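Local atomic coordinates of protein (merozoite surface protein 1) (Plasmodium cynomolgi, PDB entry 1B9W), a protein that probably takes part in merozoite egress from host erythrocytes and in binding and invading new ones, and is represented here by its two C-terminal EGF-like domains. Residues A[19-22]-A[23-27]. Numbering follows the deposited sequence.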
loop_
_atom_site.group_PDB
_atom_site.type_symbol
_atom_site.label_atom_id
_atom_site.label_comp_id
_atom_site.label_asym_id
_atom_site.label_seq_id
_atom_site.Cartn_x
_atom_site.Cartn_y
_atom_site.Cartn_z
ATOM N N TYR A 19 -2.574 -6.894 3.792
ATOM C CA TYR A 19 -1.531 -7.466 4.621
ATOM C C TYR A 19 -2.100 -7.891 5.964
ATOM O O TYR A 19 -2.818 -7.163 6.631
ATOM C CB TYR A 19 -0.417 -6.469 4.887
ATOM C CG TYR A 19 0.858 -7.020 5.487
ATOM C CD1 TYR A 19 1.863 -7.544 4.694
ATOM C CD2 TYR A 19 1.000 -6.991 6.874
ATOM C CE1 TYR A 19 3.040 -8.046 5.248
ATOM C CE2 TYR A 19 2.193 -7.486 7.413
ATOM C CZ TYR A 19 3.173 -7.990 6.616
ATOM O OH TYR A 19 4.332 -8.491 7.199
ATOM N N ARG A 20 -1.745 -9.145 6.404
ATOM C CA ARG A 20 -2.232 -9.585 7.726
ATOM C C ARG A 20 -1.073 -9.565 8.724
ATOM O O ARG A 20 0.017 -10.073 8.430
ATOM C CB ARG A 20 -2.678 -11.097 7.623
ATOM C CG ARG A 20 -3.053 -11.594 9.058
ATOM C CD ARG A 20 -3.440 -13.107 8.814
ATOM N NE ARG A 20 -3.951 -13.626 10.098
ATOM C CZ ARG A 20 -5.174 -13.602 10.538
ATOM N NH1 ARG A 20 -6.202 -13.035 9.894
ATOM N NH2 ARG A 20 -5.407 -14.089 11.759
ATOM N N TYR A 21 -1.163 -8.769 9.786
ATOM C CA TYR A 21 -0.058 -8.534 10.673
ATOM C C TYR A 21 0.054 -9.690 11.713
ATOM O O TYR A 21 -0.943 -10.396 11.868
ATOM C CB TYR A 21 -0.335 -7.253 11.450
ATOM C CG TYR A 21 -0.285 -6.024 10.521
ATOM C CD1 TYR A 21 0.958 -5.463 10.222
ATOM C CD2 TYR A 21 -1.447 -5.472 10.024
ATOM C CE1 TYR A 21 1.015 -4.313 9.413
ATOM C CE2 TYR A 21 -1.390 -4.339 9.209
ATOM C CZ TYR A 21 -0.159 -3.775 8.931
ATOM O OH TYR A 21 -0.126 -2.624 8.142
ATOM N N LEU A 22 1.122 -9.634 12.477
ATOM C CA LEU A 22 1.333 -10.592 13.569
ATOM C C LEU A 22 0.253 -10.598 14.630
ATOM O O LEU A 22 0.170 -11.604 15.359
ATOM C CB LEU A 22 2.655 -10.187 14.292
ATOM C CG LEU A 22 3.861 -11.064 14.012
ATOM C CD1 LEU A 22 3.812 -11.598 12.593
ATOM C CD2 LEU A 22 5.162 -10.330 14.299
ATOM N N ASP A 23 -0.507 -9.530 14.857
ATOM C CA ASP A 23 -1.524 -9.433 15.877
ATOM C C ASP A 23 -2.877 -9.950 15.410
ATOM O O ASP A 23 -3.882 -9.904 16.128
ATOM C CB ASP A 23 -1.680 -8.009 16.422
ATOM C CG ASP A 23 -2.043 -7.019 15.309
ATOM O OD1 ASP A 23 -2.199 -7.422 14.144
ATOM O OD2 ASP A 23 -2.197 -5.830 15.652
ATOM N N GLY A 24 -2.912 -10.449 14.191
ATOM C CA GLY A 24 -4.115 -11.021 13.608
ATOM C C GLY A 24 -4.975 -9.998 12.876
ATOM O O GLY A 24 -6.029 -10.384 12.349
ATOM N N THR A 25 -4.593 -8.719 12.939
ATOM C CA THR A 25 -5.429 -7.712 12.249
ATOM C C THR A 25 -5.043 -7.673 10.784
ATOM O O THR A 25 -3.938 -8.071 10.406
ATOM C CB THR A 25 -5.210 -6.299 12.826
ATOM O OG1 THR A 25 -3.842 -5.948 12.596
ATOM C CG2 THR A 25 -5.531 -6.182 14.293
ATOM N N GLU A 26 -5.942 -7.183 9.917
ATOM C CA GLU A 26 -5.635 -7.120 8.518
ATOM C C GLU A 26 -5.885 -5.635 8.047
ATOM O O GLU A 26 -6.885 -5.108 8.503
ATOM C CB GLU A 26 -6.619 -8.017 7.730
ATOM C CG GLU A 26 -6.169 -9.472 8.071
ATOM C CD GLU A 26 -6.938 -10.532 7.318
ATOM O OE1 GLU A 26 -7.934 -10.265 6.616
ATOM O OE2 GLU A 26 -6.427 -11.694 7.430
ATOM N N GLU A 27 -5.022 -5.264 7.138
ATOM C CA GLU A 27 -5.285 -3.855 6.617
ATOM C C GLU A 27 -5.196 -3.965 5.131
ATOM O O GLU A 27 -4.263 -4.499 4.565
ATOM C CB GLU A 27 -4.193 -2.926 7.163
ATOM C CG GLU A 27 -4.457 -1.489 6.603
ATOM C CD GLU A 27 -3.345 -0.553 7.020
ATOM O OE1 GLU A 27 -2.473 -0.921 7.830
ATOM O OE2 GLU A 27 -3.374 0.614 6.551
#
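Glu26 OE2 accepts from two donors, Arg20 NH1 across the hairpin and the backbone N of Ile8. The bond from Arg20 NH1 to Glu26 OE2, 2.8 Å, is a salt bridge that lies in the guanidinium plane but meets the carboxylate from above, the two planes standing 86° apart. Arg20 gets there with CG anti to the backbone N (chi1 174°) and the chain extended as far as NE, which carries its methylenes across Glu26 CG and OE2. One face of the guanidinium rests over Gly24 O, and NH1 has a second anionic partner in Asp9.

On the other face of the ribbon Tyr21 reaches back toward Glu27. Its OH donates to Glu27 OE1 (2.9 Å), arriving on the anti side and somewhat out of the carboxylate plane, while Glu27 CB lies at the ring edge, 3.7 Å from Tyr21 CE2. Arg29 takes Glu27 OE2, so both carboxylate oxygens are engaged. Tyr19 CD2 sits over one face of the Tyr21 ring, toward its rim.

Between the strands, Tyr21 and Gly24 bound a type I turn closed by Gly24 N to Tyr21 O, 3.0 Å. Gly24 has a positive phi (89°), a conformation that suits glycine. Asp23 OD1 steadies the exit from the turn: it accepts from Thr25 N at 3.0 Å, an Asx turn, and from Thr25 OG1 at 2.7 Å, both from the same face of its carboxylate. Tyr21 N to Thr25 O (2.9 Å) then leads into the antiparallel pairing, where Tyr19 and Glu27 form a hydrogen-bonded pair.

This is the surface-exposed tip of the hairpin of strands 16-20 and 26-30 in the first EGF-like domain; the N-terminal segment runs alongside, with His5 stacked on Tyr19 and with Thr10 OG1 and Asp9 N hydrogen-bonded to Glu26 OE1.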